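Photoreceptor-histidine kinase BphP (PDB 6BAF) binds a bilin chromophore and probably senses red and far-red light, as bacterial phytochromes do, passing the signal to a histidine kinase module. Local coordinates at residues A159-F164 against V172-R177; S256-L261 against W268-C273. All blocks are in the same frame, centred on the assembly; numbering follows the deposited sequence.

Interaction 1: residues A159-F164 against V172-R177. With BLR (3-[5-[(Z)-(4-ethenyl-3-methyl-5-oxidanylidene-pyrrol-2-ylidene)methyl]-2-[[5-[(Z)-(3-ethenyl-4-methyl-5-oxidanylidene-pyrrol-2-ylidene)methyl]-3-(3-hydroxy-3-oxopropyl)-4-methyl-1H-pyrrol-2-yl]methyl]-4-methyl-1H-pyrrol-3-yl]propanoic acid), chain B.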
ATOM      1  N   ALA A 159      -8.390  -2.549 -20.772  1.00 36.24           N
ATOM      2  CA  ALA A 159      -7.889  -3.479 -19.777  1.00 39.65           C
ATOM      3  C   ALA A 159      -8.850  -4.646 -19.759  1.00 41.66           C
ATOM      4  O   ALA A 159     -10.062  -4.437 -19.660  1.00 42.92           O
ATOM      5  CB  ALA A 159      -7.794  -2.851 -18.367  1.00 38.00           C
ATOM      6  N   ILE A 160      -8.326  -5.875 -19.843  1.00 37.56           N
ATOM      7  CA  ILE A 160      -9.164  -7.060 -19.829  1.00 37.32           C
ATOM      8  C   ILE A 160      -8.656  -8.010 -18.766  1.00 35.79           C
ATOM      9  O   ILE A 160      -7.507  -7.924 -18.321  1.00 38.04           O
ATOM     10  CB  ILE A 160      -9.200  -7.759 -21.212  1.00 39.93           C
ATOM     11  CG1 ILE A 160      -7.789  -8.274 -21.592  1.00 40.52           C
ATOM     12  CG2 ILE A 160      -9.710  -6.776 -22.271  1.00 38.97           C
ATOM     13  CD1 ILE A 160      -7.787  -9.379 -22.731  1.00 37.66           C
ATOM     14  N   ILE A 161      -9.536  -8.911 -18.339  1.00 35.38           N
ATOM     15  CA  ILE A 161      -9.136 -10.156 -17.702  1.00 35.78           C
ATOM     16  C   ILE A 161      -9.109 -11.235 -18.785  1.00 41.66           C
ATOM     17  O   ILE A 161     -10.118 -11.486 -19.454  1.00 36.70           O
ATOM     18  CB  ILE A 161     -10.088 -10.584 -16.576  1.00 37.52           C
ATOM     19  CG1 ILE A 161     -10.200  -9.523 -15.452  1.00 39.54           C
ATOM     20  CG2 ILE A 161      -9.554 -11.879 -16.007  1.00 33.74           C
ATOM     21  CD1 ILE A 161      -8.876  -9.136 -14.845  1.00 36.24           C
ATOM     22  N   TYR A 162      -7.971 -11.890 -18.945  1.00 40.60           N
ATOM     23  CA  TYR A 162      -7.781 -12.924 -19.948  1.00 36.26           C
ATOM     24  C   TYR A 162      -7.599 -14.220 -19.180  1.00 35.59           C
ATOM     25  O   TYR A 162      -6.596 -14.397 -18.493  1.00 41.29           O
ATOM     26  CB  TYR A 162      -6.563 -12.584 -20.796  1.00 40.75           C
ATOM     27  CG  TYR A 162      -6.327 -13.521 -21.982  1.00 43.60           C
ATOM     28  CD1 TYR A 162      -7.088 -13.393 -23.153  1.00 41.10           C
ATOM     29  CD2 TYR A 162      -5.347 -14.517 -21.931  1.00 43.81           C
ATOM     30  CE1 TYR A 162      -6.871 -14.225 -24.258  1.00 47.64           C
ATOM     31  CE2 TYR A 162      -5.116 -15.371 -23.042  1.00 43.45           C
ATOM     32  CZ  TYR A 162      -5.882 -15.208 -24.198  1.00 47.91           C
ATOM     33  OH  TYR A 162      -5.683 -16.026 -25.292  1.00 47.68           O
ATOM     34  N   ARG A 163      -8.556 -15.117 -19.267  1.00 30.50           N
ATOM     35  CA  ARG A 163      -8.537 -16.316 -18.456  1.00 38.02           C
ATOM     36  C   ARG A 163      -8.174 -17.529 -19.313  1.00 42.17           C
ATOM     37  O   ARG A 163      -8.684 -17.668 -20.422  1.00 42.01           O
ATOM     38  CB  ARG A 163      -9.904 -16.535 -17.815  1.00 34.51           C
ATOM     39  CG  ARG A 163      -9.882 -17.725 -16.896  1.00 40.47           C
ATOM     40  CD  ARG A 163     -11.279 -18.044 -16.409  1.00 45.36           C
ATOM     41  NE  ARG A 163     -11.193 -19.136 -15.440  1.00 49.51           N
ATOM     42  CZ  ARG A 163     -12.209 -19.537 -14.677  1.00 54.36           C
ATOM     43  NH1 ARG A 163     -13.401 -18.924 -14.768  1.00 48.84           N
ATOM     44  NH2 ARG A 163     -12.018 -20.535 -13.814  1.00 50.77           N
ATOM     45  N   PHE A 164      -7.298 -18.402 -18.797  1.00 40.50           N
ATOM     46  CA  PHE A 164      -6.849 -19.598 -19.507  1.00 37.67           C
ATOM     47  C   PHE A 164      -7.769 -20.777 -19.223  1.00 45.66           C
ATOM     48  O   PHE A 164      -8.185 -20.994 -18.081  1.00 43.55           O
ATOM     49  CB  PHE A 164      -5.416 -19.974 -19.102  1.00 39.33           C
ATOM     50  CG  PHE A 164      -4.353 -18.928 -19.480  1.00 39.07           C
ATOM     51  CD1 PHE A 164      -3.982 -18.725 -20.810  1.00 36.17           C
ATOM     52  CD2 PHE A 164      -3.733 -18.159 -18.489  1.00 36.06           C
ATOM     53  CE1 PHE A 164      -3.034 -17.766 -21.171  1.00 36.07           C
ATOM     54  CE2 PHE A 164      -2.764 -17.186 -18.813  1.00 38.18           C
ATOM     55  CZ  PHE A 164      -2.396 -16.975 -20.167  1.00 37.89           C
ATOM     56  N   VAL A 172     -11.497 -13.644 -23.157  1.00 39.18           N
ATOM     57  CA  VAL A 172     -11.674 -12.296 -22.619  1.00 41.22           C
ATOM     58  C   VAL A 172     -12.969 -12.295 -21.815  1.00 42.93           C
ATOM     59  O   VAL A 172     -14.068 -12.168 -22.376  1.00 43.66           O
ATOM     60  CB  VAL A 172     -11.700 -11.240 -23.711  1.00 39.40           C
ATOM     61  CG1 VAL A 172     -11.837  -9.850 -23.077  1.00 36.86           C
ATOM     62  CG2 VAL A 172     -10.432 -11.344 -24.575  1.00 41.43           C
ATOM     63  N   ILE A 173     -12.854 -12.459 -20.494  1.00 44.17           N
ATOM     64  CA  ILE A 173     -14.045 -12.566 -19.648  1.00 42.95           C
ATOM     65  C   ILE A 173     -14.467 -11.242 -18.998  1.00 45.04           C
ATOM     66  O   ILE A 173     -15.565 -11.175 -18.436  1.00 47.20           O
ATOM     67  CB  ILE A 173     -13.847 -13.636 -18.564  1.00 43.17           C
ATOM     68  CG1 ILE A 173     -12.816 -13.160 -17.523  1.00 40.69           C
ATOM     69  CG2 ILE A 173     -13.475 -14.980 -19.187  1.00 40.26           C
ATOM     70  CD1 ILE A 173     -12.655 -14.174 -16.332  1.00 41.65           C
ATOM     71  N   ALA A 174     -13.652 -10.199 -19.049  1.00 41.70           N
ATOM     72  CA  ALA A 174     -14.078  -8.886 -18.561  1.00 44.48           C
ATOM     73  C   ALA A 174     -13.276  -7.827 -19.282  1.00 42.23           C
ATOM     74  O   ALA A 174     -12.111  -8.045 -19.641  1.00 42.72           O
ATOM     75  CB  ALA A 174     -13.899  -8.719 -17.041  1.00 42.20           C
ATOM     76  N   GLU A 175     -13.904  -6.686 -19.519  1.00 39.63           N
ATOM     77  CA  GLU A 175     -13.227  -5.634 -20.258  1.00 41.49           C
ATOM     78  C   GLU A 175     -13.694  -4.256 -19.810  1.00 45.67           C
ATOM     79  O   GLU A 175     -14.898  -4.014 -19.722  1.00 49.55           O
ATOM     80  CB  GLU A 175     -13.500  -5.798 -21.748  1.00 40.81           C
ATOM     81  CG  GLU A 175     -12.952  -4.710 -22.637  1.00 41.15           C
ATOM     82  CD  GLU A 175     -13.162  -5.097 -24.129  1.00 48.84           C
ATOM     83  OE1 GLU A 175     -14.301  -5.497 -24.488  1.00 49.40           O
ATOM     84  OE2 GLU A 175     -12.197  -5.045 -24.934  1.00 48.16           O
ATOM     85  N   ALA A 176     -12.748  -3.337 -19.623  1.00 40.89           N
ATOM     86  CA  ALA A 176     -13.025  -1.919 -19.530  1.00 43.17           C
ATOM     87  C   ALA A 176     -12.237  -1.203 -20.602  1.00 45.19           C
ATOM     88  O   ALA A 176     -11.052  -1.490 -20.806  1.00 46.48           O
ATOM     89  CB  ALA A 176     -12.654  -1.380 -18.132  1.00 44.24           C
ATOM     90  N   ARG A 177     -12.866  -0.236 -21.253  1.00 44.23           N
ATOM     91  CA  ARG A 177     -12.318   0.332 -22.473  1.00 47.88           C
ATOM     92  C   ARG A 177     -12.791   1.760 -22.670  1.00 51.06           C
ATOM     93  O   ARG A 177     -13.937   2.089 -22.369  1.00 52.35           O
ATOM     94  CB  ARG A 177     -12.733  -0.498 -23.704  1.00 46.57           C
ATOM     95  CG  ARG A 177     -14.107  -1.146 -23.565  1.00 53.02           C
ATOM     96  CD  ARG A 177     -14.581  -1.894 -24.837  1.00 53.48           C
ATOM     97  NE  ARG A 177     -14.773  -0.922 -25.878  1.00 55.30           N
ATOM     98  CZ  ARG A 177     -15.934  -0.608 -26.443  1.00 53.68           C
ATOM     99  NH1 ARG A 177     -17.060  -1.234 -26.116  1.00 53.04           N
ATOM    100  NH2 ARG A 177     -15.933   0.345 -27.359  1.00 56.14           N
TER
HETATM  101  CHA BLR B 401       3.224 -12.616 -25.211  1.00 38.50           C
HETATM  102  NA  BLR B 401       0.849 -12.450 -26.078  1.00 39.44           N
HETATM  103  C1A BLR B 401       1.785 -12.173 -25.159  1.00 42.04           C
HETATM  104  C2A BLR B 401       1.240 -11.411 -24.122  1.00 37.67           C
HETATM  105  C3A BLR B 401      -0.069 -11.237 -24.396  1.00 42.52           C
HETATM  106  C4A BLR B 401      -0.297 -11.875 -25.625  1.00 41.82           C
HETATM  107  CMA BLR B 401      -1.076 -10.471 -23.487  1.00 38.38           C
HETATM  108  CAA BLR B 401       2.017 -10.910 -22.902  1.00 34.23           C
HETATM  109  CBA BLR B 401       2.820  -9.615 -23.190  1.00 37.04           C
HETATM  110  CGA BLR B 401       1.916  -8.373 -23.209  1.00 41.29           C
HETATM  111  O1A BLR B 401       1.270  -8.113 -22.152  1.00 38.66           O
HETATM  112  O2A BLR B 401       1.794  -7.611 -24.243  1.00 38.29           O
HETATM  113  CHB BLR B 401      -1.572 -12.032 -26.424  1.00 41.32           C
HETATM  114  NB  BLR B 401      -2.579  -9.738 -26.169  1.00 44.16           N
HETATM  115  C1B BLR B 401      -2.598 -11.229 -26.417  1.00 41.51           C
HETATM  116  C2B BLR B 401      -4.008 -11.593 -26.693  1.00 42.83           C
HETATM  117  C3B BLR B 401      -4.843 -10.465 -26.618  1.00 49.38           C
HETATM  118  C4B BLR B 401      -4.027  -9.263 -26.289  1.00 51.75           C
HETATM  119  CMB BLR B 401      -4.532 -13.001 -27.001  1.00 44.80           C
HETATM  120  OB  BLR B 401      -4.381  -8.144 -26.162  1.00 55.23           O
HETATM  121  CAB BLR B 401      -6.365 -10.546 -26.822  1.00 47.19           C
HETATM  122  CBB BLR B 401      -7.149  -9.515 -26.610  1.00 49.97           C
HETATM  123  NC  BLR B 401       2.088 -14.617 -30.229  1.00 43.09           N
HETATM  124  C1C BLR B 401       1.255 -15.045 -31.424  1.00 49.36           C
HETATM  125  C2C BLR B 401       2.081 -16.062 -32.142  1.00 51.70           C
HETATM  126  C3C BLR B 401       3.316 -16.298 -31.483  1.00 50.01           C
HETATM  127  C4C BLR B 401       3.382 -15.413 -30.277  1.00 45.79           C
HETATM  128  CMC BLR B 401       1.596 -16.750 -33.401  1.00 58.02           C
HETATM  129  OC  BLR B 401       0.185 -14.649 -31.738  1.00 51.59           O
HETATM  130  CAC BLR B 401       4.415 -17.278 -31.937  1.00 56.94           C
HETATM  131  CBC BLR B 401       4.151 -18.573 -32.190  1.00 66.13           C
HETATM  132  CHD BLR B 401       4.369 -15.349 -29.439  1.00 43.89           C
HETATM  133  ND  BLR B 401       3.228 -13.904 -27.458  1.00 38.09           N
HETATM  134  C1D BLR B 401       4.351 -14.592 -28.134  1.00 42.25           C
HETATM  135  C2D BLR B 401       5.578 -14.462 -27.366  1.00 41.84           C
HETATM  136  C3D BLR B 401       5.241 -13.710 -26.162  1.00 37.15           C
HETATM  137  C4D BLR B 401       3.777 -13.355 -26.169  1.00 42.41           C
HETATM  138  CMD BLR B 401       6.940 -15.046 -27.760  1.00 39.55           C
HETATM  139  CAD BLR B 401       6.210 -13.315 -25.067  1.00 33.98           C
HETATM  140  CBD BLR B 401       6.654 -11.882 -25.311  1.00 36.64           C
HETATM  141  CGD BLR B 401       7.713 -11.710 -24.239  1.00 40.86           C
HETATM  142  O1D BLR B 401       7.375 -11.799 -23.010  1.00 36.54           O
HETATM  143  O2D BLR B 401       8.923 -11.576 -24.598  1.00 40.77           O
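I160 meets V172 at about a right angle, with both valine methyls engaged: CD1 of I160 lies 3.8 Å from V172 CG2, while V172 CG1 rests against CB and CG2 of the isoleucine. The first torsion of I160 (64°) tucks CG1 between the backbone N and the carbonyl carbon, and from there CD1 also reaches the vinyl carbon CBB of BLR, 3.9 Å away. V172 CG2 has a second neighbour, Y162, whose ring it approaches at the edge, near the ring plane, 4.2 Å from CD1. Beyond that edge the phenol extends to the chromophore, its OH 3.7 Å from the methyl CMB. The two strands form an antiparallel beta hairpin in the sheet of the GAF domain, and the face carrying I160, Y162 and V172 turns to the bilin pocket. On this face E175 lays its CB and CG along I160 CG2, while its carboxylate accepts hydrogen bonds from the backbone N of Y184 and L185. The other face, with I161, A174 and A176, packs on helix 139-154. Between the strands, I173 CG1 meets I161 CG2 at 3.8 Å, and I173 CD1 reaches on to R163 CB. Backbone bonds pair A159 with A176 in both directions, each 2.9 Å between N and O. Farther along, I173 N donates to I161 O at 3.1 Å.

Interaction 2: residues S256-L261 against W268-C273. With BLR (3-[5-[(Z)-(4-ethenyl-3-methyl-5-oxidanylidene-pyrrol-2-ylidene)methyl]-2-[[5-[(Z)-(3-ethenyl-4-methyl-5-oxidanylidene-pyrrol-2-ylidene)methyl]-3-(3-hydroxy-3-oxopropyl)-4-methyl-1H-pyrrol-2-yl]methyl]-4-methyl-1H-pyrrol-3-yl]propanoic acid), chain B.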
ATOM      1  N   SER A 256       1.590  -1.827 -24.198  1.00 38.43           N
ATOM      2  CA  SER A 256       0.949  -2.952 -23.524  1.00 36.82           C
ATOM      3  C   SER A 256       1.471  -3.071 -22.101  1.00 36.61           C
ATOM      4  O   SER A 256       2.610  -2.700 -21.825  1.00 38.97           O
ATOM      5  CB  SER A 256       1.267  -4.258 -24.253  1.00 37.80           C
ATOM      6  OG  SER A 256       0.415  -5.266 -23.796  1.00 47.16           O
ATOM      7  N   MET A 257       0.667  -3.661 -21.221  1.00 33.35           N
ATOM      8  CA  MET A 257       1.126  -4.063 -19.899  1.00 36.65           C
ATOM      9  C   MET A 257       0.266  -5.235 -19.479  1.00 35.90           C
ATOM     10  O   MET A 257      -0.943  -5.207 -19.709  1.00 41.60           O
ATOM     11  CB  MET A 257       1.011  -2.900 -18.878  1.00 37.37           C
ATOM     12  CG  MET A 257       1.424  -3.269 -17.440  1.00 38.96           C
ATOM     13  SD  MET A 257       1.205  -1.916 -16.187  1.00 44.88           S
ATOM     14  CE  MET A 257      -0.572  -2.028 -15.933  1.00 40.42           C
ATOM     15  N   SER A 258       0.862  -6.284 -18.900  1.00 33.45           N
ATOM     16  CA  SER A 258       0.037  -7.351 -18.352  1.00 36.81           C
ATOM     17  C   SER A 258       0.583  -7.782 -16.996  1.00 37.22           C
ATOM     18  O   SER A 258       1.742  -7.535 -16.646  1.00 37.73           O
ATOM     19  CB  SER A 258      -0.109  -8.565 -19.307  1.00 37.31           C
ATOM     20  OG  SER A 258       1.165  -9.041 -19.750  1.00 35.53           O
ATOM     21  N   ILE A 259      -0.304  -8.401 -16.228  1.00 35.12           N
ATOM     22  CA  ILE A 259      -0.055  -8.837 -14.868  1.00 34.75           C
ATOM     23  C   ILE A 259      -0.585 -10.252 -14.755  1.00 34.14           C
ATOM     24  O   ILE A 259      -1.718 -10.528 -15.165  1.00 37.89           O
ATOM     25  CB  ILE A 259      -0.727  -7.884 -13.851  1.00 36.75           C
ATOM     26  CG1 ILE A 259      -0.056  -6.518 -13.958  1.00 38.13           C
ATOM     27  CG2 ILE A 259      -0.568  -8.389 -12.409  1.00 34.39           C
ATOM     28  CD1 ILE A 259      -0.971  -5.380 -13.548  1.00 42.58           C
ATOM     29  N   SER A 260       0.220 -11.150 -14.188  1.00 35.05           N
ATOM     30  CA  SER A 260      -0.178 -12.545 -14.051  1.00 36.05           C
ATOM     31  C   SER A 260      -1.183 -12.710 -12.923  1.00 42.13           C
ATOM     32  O   SER A 260      -1.027 -12.130 -11.848  1.00 38.93           O
ATOM     33  CB  SER A 260       1.040 -13.424 -13.754  1.00 36.41           C
ATOM     34  OG  SER A 260       2.103 -13.160 -14.679  1.00 38.15           O
ATOM     35  N   LEU A 261      -2.190 -13.544 -13.146  1.00 38.08           N
ATOM     36  CA  LEU A 261      -3.098 -13.954 -12.097  1.00 36.71           C
ATOM     37  C   LEU A 261      -2.756 -15.384 -11.759  1.00 41.88           C
ATOM     38  O   LEU A 261      -2.688 -16.234 -12.654  1.00 43.22           O
ATOM     39  CB  LEU A 261      -4.548 -13.818 -12.549  1.00 38.49           C
ATOM     40  CG  LEU A 261      -4.915 -12.383 -12.923  1.00 40.27           C
ATOM     41  CD1 LEU A 261      -6.323 -12.300 -13.465  1.00 41.20           C
ATOM     42  CD2 LEU A 261      -4.770 -11.437 -11.684  1.00 42.22           C
ATOM     43  N   TRP A 268      -3.336 -18.532 -13.971  1.00 41.61           N
ATOM     44  CA  TRP A 268      -4.786 -18.609 -14.103  1.00 39.19           C
ATOM     45  C   TRP A 268      -5.301 -17.709 -15.205  1.00 38.79           C
ATOM     46  O   TRP A 268      -6.304 -18.025 -15.856  1.00 40.12           O
ATOM     47  CB  TRP A 268      -5.437 -18.191 -12.770  1.00 40.37           C
ATOM     48  CG  TRP A 268      -6.953 -18.280 -12.680  1.00 40.08           C
ATOM     49  CD1 TRP A 268      -7.700 -19.348 -12.216  1.00 39.23           C
ATOM     50  CD2 TRP A 268      -7.899 -17.271 -13.068  1.00 37.63           C
ATOM     51  NE1 TRP A 268      -9.041 -19.033 -12.266  1.00 42.21           N
ATOM     52  CE2 TRP A 268      -9.186 -17.766 -12.773  1.00 40.40           C
ATOM     53  CE3 TRP A 268      -7.777 -15.975 -13.585  1.00 37.68           C
ATOM     54  CZ2 TRP A 268     -10.332 -17.028 -13.009  1.00 39.82           C
ATOM     55  CZ3 TRP A 268      -8.904 -15.257 -13.823  1.00 38.95           C
ATOM     56  CH2 TRP A 268     -10.180 -15.779 -13.521  1.00 41.21           C
ATOM     57  N   GLY A 269      -4.585 -16.630 -15.464  1.00 35.54           N
ATOM     58  CA  GLY A 269      -5.103 -15.583 -16.305  1.00 33.46           C
ATOM     59  C   GLY A 269      -4.144 -14.427 -16.264  1.00 37.41           C
ATOM     60  O   GLY A 269      -3.082 -14.489 -15.642  1.00 37.10           O
ATOM     61  N   LEU A 270      -4.521 -13.381 -16.978  1.00 33.76           N
ATOM     62  CA  LEU A 270      -3.737 -12.167 -17.022  1.00 39.09           C
ATOM     63  C   LEU A 270      -4.700 -11.007 -16.877  1.00 39.50           C
ATOM     64  O   LEU A 270      -5.836 -11.086 -17.338  1.00 38.17           O
ATOM     65  CB  LEU A 270      -2.981 -11.974 -18.357  1.00 36.20           C
ATOM     66  CG  LEU A 270      -1.965 -12.992 -18.883  1.00 38.21           C
ATOM     67  CD1 LEU A 270      -1.421 -12.405 -20.179  1.00 36.63           C
ATOM     68  CD2 LEU A 270      -0.848 -13.191 -17.896  1.00 35.04           C
ATOM     69  N   ILE A 271      -4.238  -9.941 -16.243  1.00 37.75           N
ATOM     70  CA  ILE A 271      -4.781  -8.614 -16.480  1.00 34.92           C
ATOM     71  C   ILE A 271      -3.962  -8.061 -17.626  1.00 35.19           C
ATOM     72  O   ILE A 271      -2.753  -7.881 -17.490  1.00 37.20           O
ATOM     73  CB  ILE A 271      -4.667  -7.699 -15.245  1.00 38.13           C
ATOM     74  CG1 ILE A 271      -5.273  -8.344 -13.993  1.00 37.63           C
ATOM     75  CG2 ILE A 271      -5.357  -6.358 -15.524  1.00 36.04           C
ATOM     76  CD1 ILE A 271      -4.826  -7.640 -12.667  1.00 37.03           C
ATOM     77  N   SER A 272      -4.599  -7.778 -18.754  1.00 37.58           N
ATOM     78  CA  SER A 272      -3.893  -7.336 -19.948  1.00 36.88           C
ATOM     79  C   SER A 272      -4.394  -5.960 -20.331  1.00 38.26           C
ATOM     80  O   SER A 272      -5.597  -5.783 -20.514  1.00 41.44           O
ATOM     81  CB  SER A 272      -4.120  -8.331 -21.131  1.00 38.72           C
ATOM     82  OG  SER A 272      -3.511  -7.812 -22.328  1.00 39.20           O
ATOM     83  N   CYS A 273      -3.483  -4.996 -20.471  1.00 36.57           N
ATOM     84  CA  CYS A 273      -3.815  -3.629 -20.856  1.00 41.17           C
ATOM     85  C   CYS A 273      -3.159  -3.306 -22.169  1.00 42.02           C
ATOM     86  O   CYS A 273      -2.012  -3.715 -22.413  1.00 42.43           O
ATOM     87  CB  CYS A 273      -3.332  -2.571 -19.841  1.00 38.54           C
ATOM     88  SG  CYS A 273      -3.797  -3.018 -18.162  1.00 41.06           S
TER
HETATM   89  CHA BLR B 401       3.224 -12.616 -25.211  1.00 38.50           C
HETATM   90  NA  BLR B 401       0.849 -12.450 -26.078  1.00 39.44           N
HETATM   91  C1A BLR B 401       1.785 -12.173 -25.159  1.00 42.04           C
HETATM   92  C2A BLR B 401       1.240 -11.411 -24.122  1.00 37.67           C
HETATM   93  C3A BLR B 401      -0.069 -11.237 -24.396  1.00 42.52           C
HETATM   94  C4A BLR B 401      -0.297 -11.875 -25.625  1.00 41.82           C
HETATM   95  CMA BLR B 401      -1.076 -10.471 -23.487  1.00 38.38           C
HETATM   96  CAA BLR B 401       2.017 -10.910 -22.902  1.00 34.23           C
HETATM   97  CBA BLR B 401       2.820  -9.615 -23.190  1.00 37.04           C
HETATM   98  CGA BLR B 401       1.916  -8.373 -23.209  1.00 41.29           C
HETATM   99  O1A BLR B 401       1.270  -8.113 -22.152  1.00 38.66           O
HETATM  100  O2A BLR B 401       1.794  -7.611 -24.243  1.00 38.29           O
HETATM  101  CHB BLR B 401      -1.572 -12.032 -26.424  1.00 41.32           C
HETATM  102  NB  BLR B 401      -2.579  -9.738 -26.169  1.00 44.16           N
HETATM  103  C1B BLR B 401      -2.598 -11.229 -26.417  1.00 41.51           C
HETATM  104  C2B BLR B 401      -4.008 -11.593 -26.693  1.00 42.83           C
HETATM  105  C3B BLR B 401      -4.843 -10.465 -26.618  1.00 49.38           C
HETATM  106  C4B BLR B 401      -4.027  -9.263 -26.289  1.00 51.75           C
HETATM  107  CMB BLR B 401      -4.532 -13.001 -27.001  1.00 44.80           C
HETATM  108  OB  BLR B 401      -4.381  -8.144 -26.162  1.00 55.23           O
HETATM  109  CAB BLR B 401      -6.365 -10.546 -26.822  1.00 47.19           C
HETATM  110  CBB BLR B 401      -7.149  -9.515 -26.610  1.00 49.97           C
HETATM  111  NC  BLR B 401       2.088 -14.617 -30.229  1.00 43.09           N
HETATM  112  C1C BLR B 401       1.255 -15.045 -31.424  1.00 49.36           C
HETATM  113  C2C BLR B 401       2.081 -16.062 -32.142  1.00 51.70           C
HETATM  114  C3C BLR B 401       3.316 -16.298 -31.483  1.00 50.01           C
HETATM  115  C4C BLR B 401       3.382 -15.413 -30.277  1.00 45.79           C
HETATM  116  CMC BLR B 401       1.596 -16.750 -33.401  1.00 58.02           C
HETATM  117  OC  BLR B 401       0.185 -14.649 -31.738  1.00 51.59           O
HETATM  118  CAC BLR B 401       4.415 -17.278 -31.937  1.00 56.94           C
HETATM  119  CBC BLR B 401       4.151 -18.573 -32.190  1.00 66.13           C
HETATM  120  CHD BLR B 401       4.369 -15.349 -29.439  1.00 43.89           C
HETATM  121  ND  BLR B 401       3.228 -13.904 -27.458  1.00 38.09           N
HETATM  122  C1D BLR B 401       4.351 -14.592 -28.134  1.00 42.25           C
HETATM  123  C2D BLR B 401       5.578 -14.462 -27.366  1.00 41.84           C
HETATM  124  C3D BLR B 401       5.241 -13.710 -26.162  1.00 37.15           C
HETATM  125  C4D BLR B 401       3.777 -13.355 -26.169  1.00 42.41           C
HETATM  126  CMD BLR B 401       6.940 -15.046 -27.760  1.00 39.55           C
HETATM  127  CAD BLR B 401       6.210 -13.315 -25.067  1.00 33.98           C
HETATM  128  CBD BLR B 401       6.654 -11.882 -25.311  1.00 36.64           C
HETATM  129  CGD BLR B 401       7.713 -11.710 -24.239  1.00 40.86           C
HETATM  130  O1D BLR B 401       7.375 -11.799 -23.010  1.00 36.54           O
HETATM  131  O2D BLR B 401       8.923 -11.576 -24.598  1.00 40.77           O
HETATM  132  O   HOH W   1      -1.215  -6.714 -22.397  1.00 40.05           O
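L261 spreads its two methyls over different neighbours: CD1 approaches the six-membered ring of W268 obliquely, 3.9 Å from CZ3, while CD2 lies 3.9 Å from CG1 of I271, whose side chain crosses the leucine at about a right angle. A classic beta bulge sets two residues, W268 and G269, opposite L261, whose O accepts a 2.7 Å bond from W268 N and a weak one from G269 N. Along the rest of this antiparallel hairpin of the GAF domain, reciprocal backbone bonds join I259 to I271 and M257 to C273. L261, I271, M257 and C273 share the face that packs toward helix 139-154; S258, L270 and S272 lie on the face turned to the chromophore. The hydroxyls of S256 and S258 divide one BLR propionate, S256 OG donating to O2A at 2.8 Å and S258 OG to O1A at 2.6 Å. A water bonded to O1A and to the hydroxyls of S256 and S272 ties the two strands together beside it, and R208 bonds S258 OG from the neighbouring strand. Held at both oxygens, the carboxylate is restrained against rotation, and the serine and water donors would be expected to stabilise its negative charge.

In the fold
Both contacts are buried hairpins of one antiparallel GAF sheet, and their inner strands, 158-164 and 266-275, are neighbours in it: I160 N and Y162 O probably bond to S272 O and L270 N. The four segments thus form one continuous surface, with helix 139-154 behind it and the bilin in front. Interaction 2 lies nearer the centre of the chain, and every residue touching across it is buried; interaction 1, farther out, includes the partly exposed R163, I173 and E175. Chemistry follows place. Interaction 1 offers the chromophore hydrocarbon and a phenol at a vinyl and a methyl group, whereas interaction 2 adds serine hydroxyls and an ordered water at a propionate.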